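Local coordinates for sialidase domain-containing protein (Dyadobacter fermentans, PDB 5HX0) that is of unknown function but has a sialidase-type beta-propeller fold and may act on glycans, at residues Val42-Val48 / Ala395-Ile401; Phe60-Lys65 / Tyr368-Leu374; Val261-Ser267 / Phe279-Leu285; Gly286-Cys290 / Gly311-His315. All coordinates share one frame; numbering follows the deposited sequence.

Contact 1 of 4, residues Val42-Val48 / Ala395-Ile401; sequences VRKVEDV and AGSILEI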
loop_
_atom_site.group_PDB
_atom_site.type_symbol
_atom_site.label_atom_id
_atom_site.label_comp_id
_atom_site.label_asym_id
_atom_site.label_seq_id
_atom_site.Cartn_x
_atom_site.Cartn_y
_atom_site.Cartn_z
ATOM N N VAL A 42 14.601 12.547 -37.378
ATOM C CA VAL A 42 14.593 12.440 -35.921
ATOM C C VAL A 42 15.118 13.732 -35.321
ATOM O O VAL A 42 16.159 14.241 -35.747
ATOM C CB VAL A 42 15.430 11.252 -35.426
ATOM C CG1 VAL A 42 15.373 11.177 -33.919
ATOM C CG2 VAL A 42 14.920 9.980 -36.050
ATOM N N ARG A 43 14.413 14.237 -34.310
ATOM C CA ARG A 43 14.775 15.466 -33.623
ATOM C C ARG A 43 14.200 15.420 -32.208
ATOM O O ARG A 43 13.037 15.053 -32.024
ATOM C CB ARG A 43 14.237 16.675 -34.405
ATOM C CG ARG A 43 14.329 18.011 -33.716
ATOM C CD ARG A 43 13.805 19.119 -34.630
ATOM N NE ARG A 43 12.348 19.111 -34.743
ATOM C CZ ARG A 43 11.543 19.846 -33.979
ATOM N NH1 ARG A 43 12.061 20.631 -33.046
ATOM N NH2 ARG A 43 10.224 19.788 -34.134
ATOM N N LYS A 44 15.001 15.790 -31.218
ATOM C CA LYS A 44 14.489 15.903 -29.862
ATOM C C LYS A 44 13.807 17.250 -29.698
ATOM O O LYS A 44 14.418 18.294 -29.930
ATOM C CB LYS A 44 15.596 15.745 -28.824
ATOM C CG LYS A 44 15.072 15.957 -27.398
ATOM C CD LYS A 44 15.942 15.279 -26.350
ATOM C CE LYS A 44 17.116 16.126 -26.011
ATOM N NZ LYS A 44 17.797 15.694 -24.768
ATOM N N VAL A 45 12.539 17.228 -29.311
ATOM C CA VAL A 45 11.820 18.473 -29.087
ATOM C C VAL A 45 12.247 19.101 -27.770
ATOM O O VAL A 45 12.635 20.273 -27.716
ATOM C CB VAL A 45 10.306 18.215 -29.133
ATOM C CG1 VAL A 45 9.513 19.505 -28.840
ATOM C CG2 VAL A 45 9.930 17.648 -30.481
ATOM N N GLU A 46 12.201 18.326 -26.691
ATOM C CA GLU A 46 12.576 18.821 -25.374
ATOM C C GLU A 46 12.637 17.637 -24.418
ATOM O O GLU A 46 12.140 16.549 -24.713
ATOM C CB GLU A 46 11.576 19.855 -24.869
ATOM C CG GLU A 46 10.156 19.328 -24.797
ATOM C CD GLU A 46 9.174 20.375 -24.293
ATOM O OE1 GLU A 46 9.588 21.270 -23.521
ATOM O OE2 GLU A 46 7.988 20.301 -24.676
ATOM N N ASP A 47 13.248 17.864 -23.274
ATOM C CA ASP A 47 13.170 16.936 -22.158
ATOM C C ASP A 47 12.138 17.440 -21.161
ATOM O O ASP A 47 11.926 18.648 -21.042
ATOM C CB ASP A 47 14.523 16.809 -21.481
ATOM C CG ASP A 47 15.549 16.216 -22.401
ATOM O OD1 ASP A 47 15.183 15.308 -23.175
ATOM O OD2 ASP A 47 16.700 16.671 -22.374
ATOM N N VAL A 48 11.484 16.513 -20.450
ATOM C CA VAL A 48 10.493 16.890 -19.447
ATOM C C VAL A 48 10.753 16.122 -18.157
ATOM O O VAL A 48 11.391 15.066 -18.144
ATOM C CB VAL A 48 9.042 16.663 -19.927
ATOM C CG1 VAL A 48 8.799 17.429 -21.195
ATOM C CG2 VAL A 48 8.750 15.163 -20.148
ATOM N N ALA A 395 11.298 10.966 -15.872
ATOM C CA ALA A 395 11.562 12.024 -16.833
ATOM C C ALA A 395 11.229 11.492 -18.225
ATOM O O ALA A 395 10.858 10.325 -18.398
ATOM C CB ALA A 395 13.019 12.483 -16.748
ATOM N N GLY A 396 11.379 12.345 -19.224
ATOM C CA GLY A 396 11.138 11.905 -20.580
ATOM C C GLY A 396 11.789 12.840 -21.572
ATOM O O GLY A 396 12.179 13.969 -21.248
ATOM N N SER A 397 11.919 12.337 -22.788
ATOM C CA SER A 397 12.376 13.113 -23.928
ATOM C C SER A 397 11.280 13.031 -24.977
ATOM O O SER A 397 10.838 11.932 -25.322
ATOM C CB SER A 397 13.687 12.557 -24.485
ATOM O OG SER A 397 14.742 12.664 -23.550
ATOM N N ILE A 398 10.845 14.176 -25.487
ATOM C CA ILE A 398 9.862 14.203 -26.563
ATOM C C ILE A 398 10.598 14.293 -27.899
ATOM O O ILE A 398 11.388 15.217 -28.122
ATOM C CB ILE A 398 8.881 15.365 -26.383
ATOM C CG1 ILE A 398 8.101 15.170 -25.066
ATOM C CG2 ILE A 398 7.910 15.416 -27.549
ATOM C CD1 ILE A 398 7.131 16.298 -24.745
ATOM N N LEU A 399 10.333 13.331 -28.782
ATOM C CA LEU A 399 10.970 13.239 -30.091
ATOM C C LEU A 399 9.976 13.567 -31.196
ATOM O O LEU A 399 8.800 13.191 -31.121
ATOM C CB LEU A 399 11.514 11.831 -30.340
ATOM C CG LEU A 399 12.491 11.297 -29.308
ATOM C CD1 LEU A 399 13.096 9.988 -29.810
ATOM C CD2 LEU A 399 13.539 12.357 -29.059
ATOM N N GLU A 400 10.456 14.254 -32.232
ATOM C CA GLU A 400 9.712 14.417 -33.475
ATOM C C GLU A 400 10.280 13.416 -34.480
ATOM O O GLU A 400 11.479 13.447 -34.782
ATOM C CB GLU A 400 9.823 15.849 -34.002
ATOM C CG GLU A 400 8.912 16.139 -35.191
ATOM C CD GLU A 400 9.283 17.424 -35.916
ATOM O OE1 GLU A 400 10.401 17.492 -36.487
ATOM O OE2 GLU A 400 8.459 18.365 -35.900
ATOM N N ILE A 401 9.442 12.500 -34.948
ATOM C CA ILE A 401 9.856 11.480 -35.915
ATOM C C ILE A 401 8.935 11.632 -37.109
ATOM O O ILE A 401 7.780 11.191 -37.065
ATOM C CB ILE A 401 9.776 10.050 -35.359
ATOM C CG1 ILE A 401 10.420 9.947 -33.974
ATOM C CG2 ILE A 401 10.406 9.050 -36.369
ATOM C CD1 ILE A 401 11.866 10.320 -33.954
#
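The N- and C-terminal strands of the chain pair here as antiparallel neighbours, V42-V48 forming the outer strand against A395-I401 in a four-stranded sheet at the periphery of the fold. R43 and E400, a hydrogen-bonded pair, also form a side-on, two-nitrogen salt bridge, R43 NE to E400 OE1 at 3.1 Å and R43 NH2 to E400 OE2 at 2.9 Å. Both oxygens lie in the guanidinium plane, yet they are met from above the carboxylate, the two planes being 74° apart. A classic beta bulge interrupts the ladder where V45 and E46 both face I398; I398 O takes V45 N at 2.6 Å and I398 N gives to E46 O at 2.8 Å. Strand 42-51 thus closes a sheet otherwise built from the end of the chain, the "Velcro" closure of beta-propellers, in which first and last strands share a blade. On the face carrying K44, D47 and S397, S397 OG donates to D47 OD1 (2.7 Å) on the anti side, while K44 NZ, its chain bent at chi3 (82°), forms a salt bridge to D47 OD2 (2.8 Å) on its syn lone pair. Y383 and L357 supply second partners to S397 OG and K44 NZ. At the chain ends V42 CG1 lies 3.6 Å from I401 CD1, the two side chains running alongside each other.

Contact 2 of 4, residues Phe60-Lys65 / Tyr368-Leu374; sequences FPSVIK and YPWAVQL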
loop_
_atom_site.group_PDB
_atom_site.type_symbol
_atom_site.label_atom_id
_atom_site.label_comp_id
_atom_site.label_asym_id
_atom_site.label_seq_id
_atom_site.Cartn_x
_atom_site.Cartn_y
_atom_site.Cartn_z
ATOM N N PHE A 60 11.510 2.932 -12.908
ATOM C CA PHE A 60 11.017 1.821 -13.721
ATOM C C PHE A 60 9.645 2.130 -14.327
ATOM O O PHE A 60 8.650 1.477 -13.973
ATOM C CB PHE A 60 10.948 0.531 -12.865
ATOM C CG PHE A 60 12.170 0.332 -11.964
ATOM C CD1 PHE A 60 13.458 0.373 -12.503
ATOM C CD2 PHE A 60 12.022 0.128 -10.601
ATOM C CE1 PHE A 60 14.599 0.215 -11.687
ATOM C CE2 PHE A 60 13.158 -0.024 -9.764
ATOM C CZ PHE A 60 14.444 0.007 -10.315
ATOM N N PRO A 61 9.535 3.104 -15.226
ATOM C CA PRO A 61 8.212 3.466 -15.755
ATOM C C PRO A 61 7.764 2.599 -16.926
ATOM O O PRO A 61 8.568 2.011 -17.664
ATOM C CB PRO A 61 8.410 4.915 -16.209
ATOM C CG PRO A 61 9.880 4.894 -16.753
ATOM C CD PRO A 61 10.612 3.967 -15.777
ATOM N N SER A 62 6.445 2.494 -17.079
ATOM C CA SER A 62 5.861 2.091 -18.349
ATOM C C SER A 62 4.694 3.028 -18.620
ATOM O O SER A 62 4.174 3.679 -17.709
ATOM C CB SER A 62 5.426 0.616 -18.363
ATOM O OG SER A 62 4.391 0.372 -17.447
ATOM N N VAL A 63 4.297 3.121 -19.882
ATOM C CA VAL A 63 3.328 4.152 -20.256
ATOM C C VAL A 63 2.511 3.709 -21.463
ATOM O O VAL A 63 3.021 3.055 -22.384
ATOM C CB VAL A 63 4.054 5.505 -20.476
ATOM C CG1 VAL A 63 5.181 5.371 -21.519
ATOM C CG2 VAL A 63 3.080 6.592 -20.889
ATOM N N ILE A 64 1.214 4.045 -21.427
ATOM C CA ILE A 64 0.257 3.777 -22.504
ATOM C C ILE A 64 -0.492 5.078 -22.772
ATOM O O ILE A 64 -0.432 6.019 -21.981
ATOM C CB ILE A 64 -0.731 2.659 -22.126
ATOM C CG1 ILE A 64 -1.475 3.102 -20.856
ATOM C CG2 ILE A 64 0.023 1.322 -21.865
ATOM C CD1 ILE A 64 -2.725 2.348 -20.557
ATOM N N LYS A 65 -1.192 5.135 -23.901
ATOM C CA LYS A 65 -2.108 6.244 -24.185
ATOM C C LYS A 65 -3.474 5.655 -24.510
ATOM O O LYS A 65 -3.592 4.848 -25.433
ATOM C CB LYS A 65 -1.609 7.128 -25.339
ATOM C CG LYS A 65 -2.549 8.308 -25.616
ATOM C CD LYS A 65 -2.024 9.243 -26.720
ATOM C CE LYS A 65 -2.326 8.725 -28.131
ATOM N NZ LYS A 65 -1.411 7.647 -28.646
ATOM N N TYR A 368 15.753 2.343 -17.887
ATOM C CA TYR A 368 14.486 1.653 -18.116
ATOM C C TYR A 368 13.509 2.485 -18.963
ATOM O O TYR A 368 12.373 2.715 -18.538
ATOM C CB TYR A 368 13.844 1.275 -16.786
ATOM C CG TYR A 368 14.491 0.094 -16.080
ATOM C CD1 TYR A 368 15.836 0.114 -15.714
ATOM C CD2 TYR A 368 13.754 -1.057 -15.807
ATOM C CE1 TYR A 368 16.439 -0.975 -15.071
ATOM C CE2 TYR A 368 14.336 -2.144 -15.171
ATOM C CZ TYR A 368 15.677 -2.098 -14.808
ATOM O OH TYR A 368 16.230 -3.187 -14.173
ATOM N N PRO A 369 13.915 2.921 -20.150
ATOM C CA PRO A 369 12.998 3.738 -20.953
ATOM C C PRO A 369 11.814 2.940 -21.491
ATOM O O PRO A 369 11.862 1.724 -21.679
ATOM C CB PRO A 369 13.882 4.277 -22.091
ATOM C CG PRO A 369 14.940 3.208 -22.247
ATOM C CD PRO A 369 15.203 2.713 -20.837
ATOM N N TRP A 370 10.747 3.679 -21.774
ATOM C CA TRP A 370 9.504 3.123 -22.292
ATOM C C TRP A 370 8.833 4.215 -23.112
ATOM O O TRP A 370 8.570 5.302 -22.585
ATOM C CB TRP A 370 8.600 2.659 -21.130
ATOM C CG TRP A 370 7.504 1.703 -21.525
ATOM C CD1 TRP A 370 6.429 1.962 -22.329
ATOM C CD2 TRP A 370 7.385 0.338 -21.115
ATOM N NE1 TRP A 370 5.631 0.822 -22.439
ATOM C CE2 TRP A 370 6.206 -0.182 -21.698
ATOM C CE3 TRP A 370 8.149 -0.492 -20.285
ATOM C CZ2 TRP A 370 5.777 -1.499 -21.470
ATOM C CZ3 TRP A 370 7.728 -1.785 -20.071
ATOM C CH2 TRP A 370 6.554 -2.280 -20.657
ATOM N N ALA A 371 8.574 3.949 -24.390
ATOM C CA ALA A 371 8.088 4.983 -25.295
ATOM C C ALA A 371 6.602 4.812 -25.583
ATOM O O ALA A 371 6.062 3.701 -25.540
ATOM C CB ALA A 371 8.868 4.981 -26.611
ATOM N N VAL A 372 5.950 5.926 -25.902
ATOM C CA VAL A 372 4.545 5.924 -26.294
ATOM C C VAL A 372 4.351 6.956 -27.395
ATOM O O VAL A 372 4.985 8.017 -27.390
ATOM C CB VAL A 372 3.622 6.202 -25.079
ATOM C CG1 VAL A 372 3.933 7.557 -24.490
ATOM C CG2 VAL A 372 2.152 6.110 -25.506
ATOM N N GLN A 373 3.484 6.643 -28.350
ATOM C CA GLN A 373 3.190 7.571 -29.440
ATOM C C GLN A 373 2.268 8.661 -28.907
ATOM O O GLN A 373 1.197 8.356 -28.372
ATOM C CB GLN A 373 2.537 6.833 -30.606
ATOM C CG GLN A 373 2.529 7.608 -31.921
ATOM C CD GLN A 373 3.880 7.566 -32.607
ATOM O OE1 GLN A 373 4.534 6.520 -32.638
ATOM N NE2 GLN A 373 4.317 8.707 -33.137
ATOM N N LEU A 374 2.679 9.918 -29.041
ATOM C CA LEU A 374 1.819 11.028 -28.636
ATOM C C LEU A 374 0.811 11.389 -29.726
ATOM O O LEU A 374 -0.384 11.565 -29.454
ATOM C CB LEU A 374 2.675 12.249 -28.274
ATOM C CG LEU A 374 3.549 12.065 -27.038
ATOM C CD1 LEU A 374 4.362 13.341 -26.738
ATOM C CD2 LEU A 374 2.707 11.644 -25.844
HETATM O O HOH W 1 3.742 2.382 -24.945
#
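F60 turns the edge of its ring toward the face of Y368 in a T-shaped (edge-to-face) pair, with centroids 4.8 Å apart and planes inclined at 60°. F60 CD1 does the touching, standing over the centre of the tyrosine ring and 3.6 Å from Y368 CD2. Two residues further along, W370 turns one face of its indole to S62: S62 CB sits 3.4 Å from the centroid of the six-membered ring, a CH-pi contact almost squarely over the face. With CG anti to the backbone N (chi1 -162°), the indole extends across the gap between the strands. In the conformer described, S62 OG is directed to P127 O and L129 N of the next blade. V63 and W370 point in opposite directions as they pass, V63 CG1 3.7 Å from W370 CD1. The V63 and V372 side chains cross at about a right angle, V63 CG2 lying 3.8 Å from V372 CG1. Where the backbones stay too far apart for direct pairing, a water donates to both V63 O and A371 O, 2.7 Å from each. At the far end K65, bent at chi3 and chi4, donates a hydrogen bond from NZ to Q373 O (2.7 Å), NZ standing tilted from the carbonyl plane. The two strands run nearly parallel, their segment axes 8° apart and 6.2 Å at closest approach, but belong to different sheets: 60-65 pairs with strand 71-79 and 368-374 with strand 378-385. This is packing between the inner strands of adjacent propeller blades, with strand 123-131 meeting S62 and I64, and H315 meeting W370.

Contact 3 of 4, residues Val261-Ser267 / Phe279-Leu285; sequences VSFNEAS and FLRTAGL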
loop_
_atom_site.group_PDB
_atom_site.type_symbol
_atom_site.label_atom_id
_atom_site.label_comp_id
_atom_site.label_asym_id
_atom_site.label_seq_id
_atom_site.Cartn_x
_atom_site.Cartn_y
_atom_site.Cartn_z
ATOM N N VAL A 261 26.080 -17.185 -20.105
ATOM C CA VAL A 261 25.470 -15.861 -20.185
ATOM C C VAL A 261 24.035 -15.930 -19.663
ATOM O O VAL A 261 23.286 -16.857 -19.998
ATOM C CB VAL A 261 25.517 -15.353 -21.632
ATOM C CG1 VAL A 261 24.825 -14.018 -21.765
ATOM C CG2 VAL A 261 26.981 -15.267 -22.129
ATOM N N SER A 262 23.644 -14.943 -18.840
ATOM C CA SER A 262 22.271 -14.837 -18.348
ATOM C C SER A 262 21.457 -13.919 -19.253
ATOM O O SER A 262 21.977 -12.942 -19.799
ATOM C CB SER A 262 22.213 -14.282 -16.918
ATOM O OG SER A 262 22.723 -15.173 -15.935
ATOM N N PHE A 263 20.182 -14.236 -19.402
ATOM C CA PHE A 263 19.218 -13.384 -20.087
ATOM C C PHE A 263 18.108 -13.104 -19.088
ATOM O O PHE A 263 17.601 -14.038 -18.459
ATOM C CB PHE A 263 18.677 -14.079 -21.340
ATOM C CG PHE A 263 19.753 -14.485 -22.294
ATOM C CD1 PHE A 263 20.273 -13.568 -23.192
ATOM C CD2 PHE A 263 20.287 -15.765 -22.247
ATOM C CE1 PHE A 263 21.314 -13.937 -24.065
ATOM C CE2 PHE A 263 21.302 -16.138 -23.098
ATOM C CZ PHE A 263 21.817 -15.221 -24.013
ATOM N N ASN A 264 17.772 -11.828 -18.893
ATOM C CA ASN A 264 16.741 -11.519 -17.904
ATOM C C ASN A 264 15.691 -10.589 -18.502
ATOM O O ASN A 264 14.723 -11.068 -19.107
ATOM C CB ASN A 264 17.360 -10.962 -16.594
ATOM C CG ASN A 264 18.501 -9.952 -16.822
ATOM O OD1 ASN A 264 18.293 -8.892 -17.411
ATOM N ND2 ASN A 264 19.685 -10.254 -16.297
ATOM N N GLU A 265 15.858 -9.275 -18.378
ATOM C CA GLU A 265 14.793 -8.357 -18.809
ATOM C C GLU A 265 14.643 -8.368 -20.331
ATOM O O GLU A 265 15.632 -8.270 -21.062
ATOM C CB GLU A 265 15.106 -6.950 -18.301
ATOM C CG GLU A 265 15.062 -6.935 -16.814
ATOM C CD GLU A 265 15.524 -5.636 -16.212
ATOM O OE1 GLU A 265 16.188 -4.828 -16.902
ATOM O OE2 GLU A 265 15.229 -5.427 -15.027
ATOM N N ALA A 266 13.410 -8.506 -20.812
ATOM C CA ALA A 266 13.171 -8.718 -22.236
ATOM C C ALA A 266 11.877 -8.040 -22.643
ATOM O O ALA A 266 10.865 -8.181 -21.950
ATOM C CB ALA A 266 13.088 -10.218 -22.553
ATOM N N SER A 267 11.908 -7.316 -23.761
ATOM C CA SER A 267 10.694 -6.818 -24.406
ATOM C C SER A 267 10.442 -7.613 -25.677
ATOM O O SER A 267 11.382 -7.928 -26.410
ATOM C CB SER A 267 10.814 -5.327 -24.737
ATOM O OG SER A 267 10.627 -4.529 -23.566
ATOM N N PHE A 279 14.015 -8.553 -27.408
ATOM C CA PHE A 279 15.187 -7.710 -27.188
ATOM C C PHE A 279 15.643 -7.874 -25.739
ATOM O O PHE A 279 14.889 -7.552 -24.813
ATOM C CB PHE A 279 14.874 -6.240 -27.489
ATOM C CG PHE A 279 14.372 -5.988 -28.892
ATOM C CD1 PHE A 279 15.267 -5.939 -29.973
ATOM C CD2 PHE A 279 13.019 -5.785 -29.133
ATOM C CE1 PHE A 279 14.820 -5.686 -31.278
ATOM C CE2 PHE A 279 12.555 -5.542 -30.447
ATOM C CZ PHE A 279 13.466 -5.489 -31.515
ATOM N N LEU A 280 16.883 -8.327 -25.544
ATOM C CA LEU A 280 17.286 -8.993 -24.306
ATOM C C LEU A 280 18.425 -8.274 -23.587
ATOM O O LEU A 280 19.462 -7.972 -24.188
ATOM C CB LEU A 280 17.707 -10.428 -24.604
ATOM C CG LEU A 280 16.802 -11.207 -25.559
ATOM C CD1 LEU A 280 17.467 -12.502 -25.952
ATOM C CD2 LEU A 280 15.445 -11.477 -24.903
ATOM N N ARG A 281 18.226 -8.014 -22.296
ATOM C CA ARG A 281 19.305 -7.614 -21.396
ATOM C C ARG A 281 20.099 -8.843 -20.947
ATOM O O ARG A 281 19.525 -9.894 -20.661
ATOM C CB ARG A 281 18.731 -6.898 -20.174
ATOM C CG ARG A 281 19.747 -6.644 -19.048
ATOM C CD ARG A 281 19.082 -5.943 -17.854
ATOM N NE ARG A 281 20.039 -5.756 -16.765
ATOM C CZ ARG A 281 19.822 -5.005 -15.684
ATOM N NH1 ARG A 281 18.671 -4.371 -15.528
ATOM N NH2 ARG A 281 20.766 -4.872 -14.761
ATOM N N THR A 282 21.418 -8.712 -20.872
ATOM C CA THR A 282 22.266 -9.841 -20.507
ATOM C C THR A 282 23.021 -9.559 -19.210
ATOM O O THR A 282 23.171 -8.414 -18.784
ATOM C CB THR A 282 23.300 -10.174 -21.602
ATOM O OG1 THR A 282 24.072 -9.006 -21.903
ATOM C CG2 THR A 282 22.627 -10.703 -22.878
ATOM N N ALA A 283 23.515 -10.632 -18.600
ATOM C CA ALA A 283 24.549 -10.570 -17.573
ATOM C C ALA A 283 25.661 -11.521 -17.989
ATOM O O ALA A 283 25.390 -12.602 -18.521
ATOM C CB ALA A 283 24.004 -10.944 -16.175
ATOM N N GLY A 284 26.909 -11.105 -17.792
ATOM C CA GLY A 284 28.032 -11.927 -18.206
ATOM C C GLY A 284 28.442 -11.758 -19.652
ATOM O O GLY A 284 29.199 -12.586 -20.167
ATOM N N LEU A 285 27.965 -10.722 -20.331
ATOM C CA LEU A 285 28.338 -10.493 -21.718
ATOM C C LEU A 285 28.643 -9.021 -21.946
ATOM O O LEU A 285 28.353 -8.472 -23.010
ATOM C CB LEU A 285 27.247 -10.976 -22.679
ATOM C CG LEU A 285 27.626 -11.256 -24.140
ATOM C CD1 LEU A 285 28.717 -12.341 -24.221
ATOM C CD2 LEU A 285 26.403 -11.693 -24.935
HETATM O O HOH W 2 21.861 -8.003 -16.369
HETATM O O HOH W 3 15.175 -5.864 -22.527
#
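Strands 262-270 and 276-283 form a beta hairpin, the first two strands of one four-stranded blade of the propeller, and its register is broken by a beta bulge between F263 and A266. On the ladder before the bulge S262 and A283 exchange backbone hydrogen bonds; beyond it S267 and F279 do the same. At the bulge itself R281 O receives N264 N at 3.2 Å and R281 N gives to E265 O at 2.9 Å. The R281 side chain, extended from CG to NE, runs alongside E265 and forms a salt bridge through NH1 to E265 OE1 (2.9 Å). That oxygen lies near the guanidinium plane but is approached from above the carboxylate; the carboxylate and guanidinium planes are 80° apart. E265 OE2 is taken by Y368 OH. On the face of F263, A266, L280 and T282, T282 CG2 comes within 3.7 Å of F263 CE1 and L280 CD2 within 3.6 Å of A266 CB. N264 folds back with CG between its backbone N and carbonyl carbon (chi1 42°), which lets OD1 accept the next amide, E265 N, at 2.6 Å, in the plane of the N264 side-chain carbonyl and on a lone pair. A single water accepts from N264 ND2 and R281 NE and donates to T282 O at 2.8 Å.

Contact 4 of 4, residues Gly286-Cys290 / Gly311-His315; sequences GDQAC and GHPMH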
loop_
_atom_site.group_PDB
_atom_site.type_symbol
_atom_site.label_atom_id
_atom_site.label_comp_id
_atom_site.label_asym_id
_atom_site.label_seq_id
_atom_site.Cartn_x
_atom_site.Cartn_y
_atom_site.Cartn_z
ATOM N N GLY A 286 29.242 -8.368 -20.954
ATOM C CA GLY A 286 29.698 -6.996 -21.125
ATOM C C GLY A 286 28.602 -6.009 -21.442
ATOM O O GLY A 286 28.836 -5.056 -22.197
ATOM N N ASP A 287 27.392 -6.239 -20.916
ATOM C CA ASP A 287 26.210 -5.415 -21.175
ATOM C C ASP A 287 25.807 -5.411 -22.651
ATOM O O ASP A 287 25.158 -4.466 -23.126
ATOM C CB ASP A 287 26.401 -3.975 -20.675
ATOM C CG ASP A 287 25.065 -3.223 -20.524
ATOM O OD1 ASP A 287 24.035 -3.886 -20.299
ATOM O OD2 ASP A 287 25.033 -1.981 -20.644
ATOM N N GLN A 288 26.174 -6.448 -23.395
ATOM C CA GLN A 288 25.777 -6.523 -24.791
ATOM C C GLN A 288 24.272 -6.752 -24.896
ATOM O O GLN A 288 23.736 -7.691 -24.300
ATOM C CB GLN A 288 26.533 -7.649 -25.489
ATOM C CG GLN A 288 26.185 -7.814 -26.937
ATOM C CD GLN A 288 26.822 -6.767 -27.817
ATOM O OE1 GLN A 288 26.336 -6.500 -28.907
ATOM N NE2 GLN A 288 27.917 -6.173 -27.352
ATOM N N ALA A 289 23.592 -5.897 -25.660
ATOM C CA ALA A 289 22.164 -6.067 -25.886
ATOM C C ALA A 289 21.957 -7.127 -26.966
ATOM O O ALA A 289 22.596 -7.077 -28.023
ATOM C CB ALA A 289 21.544 -4.732 -26.303
ATOM N N CYS A 290 21.081 -8.091 -26.709
ATOM C CA CYS A 290 20.935 -9.215 -27.628
ATOM C C CYS A 290 19.517 -9.306 -28.183
ATOM O O CYS A 290 18.585 -8.644 -27.715
ATOM C CB CYS A 290 21.318 -10.535 -26.944
ATOM S SG CYS A 290 23.100 -10.615 -26.588
ATOM N N GLY A 311 23.657 -1.682 -23.874
ATOM C CA GLY A 311 22.496 -0.996 -23.337
ATOM C C GLY A 311 21.515 -1.988 -22.759
ATOM O O GLY A 311 21.497 -3.172 -23.116
ATOM N N HIS A 312 20.676 -1.487 -21.855
ATOM C CA HIS A 312 19.643 -2.283 -21.211
ATOM C C HIS A 312 18.768 -1.393 -20.323
ATOM O O HIS A 312 19.163 -0.307 -19.942
ATOM C CB HIS A 312 20.252 -3.399 -20.342
ATOM C CG HIS A 312 20.841 -2.906 -19.058
ATOM N ND1 HIS A 312 22.201 -2.815 -18.855
ATOM C CD2 HIS A 312 20.259 -2.493 -17.903
ATOM C CE1 HIS A 312 22.434 -2.368 -17.632
ATOM N NE2 HIS A 312 21.274 -2.162 -17.033
ATOM N N PRO A 313 17.553 -1.854 -20.005
ATOM C CA PRO A 313 16.873 -2.901 -20.751
ATOM C C PRO A 313 16.320 -2.257 -22.028
ATOM O O PRO A 313 16.468 -1.044 -22.193
ATOM C CB PRO A 313 15.754 -3.341 -19.801
ATOM C CG PRO A 313 15.384 -2.050 -19.085
ATOM C CD PRO A 313 16.696 -1.251 -18.973
HETATM N N MSE A 314 15.683 -3.036 -22.887
HETATM C CA MSE A 314 15.203 -2.549 -24.175
HETATM C C MSE A 314 13.677 -2.462 -24.194
HETATM O O MSE A 314 13.008 -3.246 -23.516
HETATM C CB MSE A 314 15.687 -3.467 -25.320
HETATM C CG MSE A 314 16.992 -2.994 -26.025
HETATM SE SE MSE A 314 18.522 -3.047 -24.848
HETATM C CE MSE A 314 18.560 -4.923 -24.302
ATOM N N HIS A 315 13.150 -1.502 -24.963
ATOM C CA HIS A 315 11.722 -1.362 -25.222
ATOM C C HIS A 315 11.524 -1.075 -26.706
ATOM O O HIS A 315 12.264 -0.271 -27.276
ATOM C CB HIS A 315 11.081 -0.205 -24.399
ATOM C CG HIS A 315 9.626 -0.021 -24.691
ATOM N ND1 HIS A 315 9.157 0.908 -25.600
ATOM C CD2 HIS A 315 8.539 -0.709 -24.266
ATOM C CE1 HIS A 315 7.841 0.804 -25.693
ATOM N NE2 HIS A 315 7.444 -0.186 -24.913
#
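The imidazole of H312 meets the carboxylate of D287 at its edge: ND1 donates to D287 OD1 at 2.6 Å, with an N-H...O angle of 160° and the oxygen near the ring plane. The carboxylate is turned 76° from the ring, and ND1 approaches OD1 on the syn side, somewhat out of the carboxylate plane. D287 reaches across because its CG stands anti to the backbone N (chi1 -162°). H332 binds the other oxygen, OD2, so both ends of the carboxylate are engaged, and the bond from D287 would help fix the rotation of the H312 ring. Beside this pair the backbone makes a second link, G311 N to D287 O at 3.3 Å. The contact thus ties the turn leading into strand 288-294 of one propeller blade to the segment that enters strand 314-318, the first strand of the next. That segment turns a corner at P313, which follows a cis peptide bond. Past the corner the selenomethionine M314 bends at chi2 and chi3 and folds its end back over A289: A289 CB lies 3.6 Å from M314 CE and 3.8 Å from its selenium. The same methyl of A289 also rests 3.5 Å from G311 O, while F279, L326 and Y328 pack around the M314 side chain.

Contact 1 closes the ring of blades, and contact 2, centred 13 Å away, carries the packing inward; the two touch where I398 CG2 meets L374 CD1 at 4.2 Å. Contacts 3 and 4, 7 Å apart between centres, lie on strands 276-283 and 288-294, neighbours in one blade, and S267 OG joins M314 O at 2.7 Å. Contact 4 also meets contact 2, W370 NE1 lying 3.2 Å from H315 NE2. Although contacts 2 and 3 have centres about 20 Å apart, Y368 OH reaches E265 OE2 at 2.6 Å. A bound acetate, probably from the crystallisation liquor, lies about 3 Å from the Y368 side chain and about 4 Å from that of E265, consistent with a pocket there.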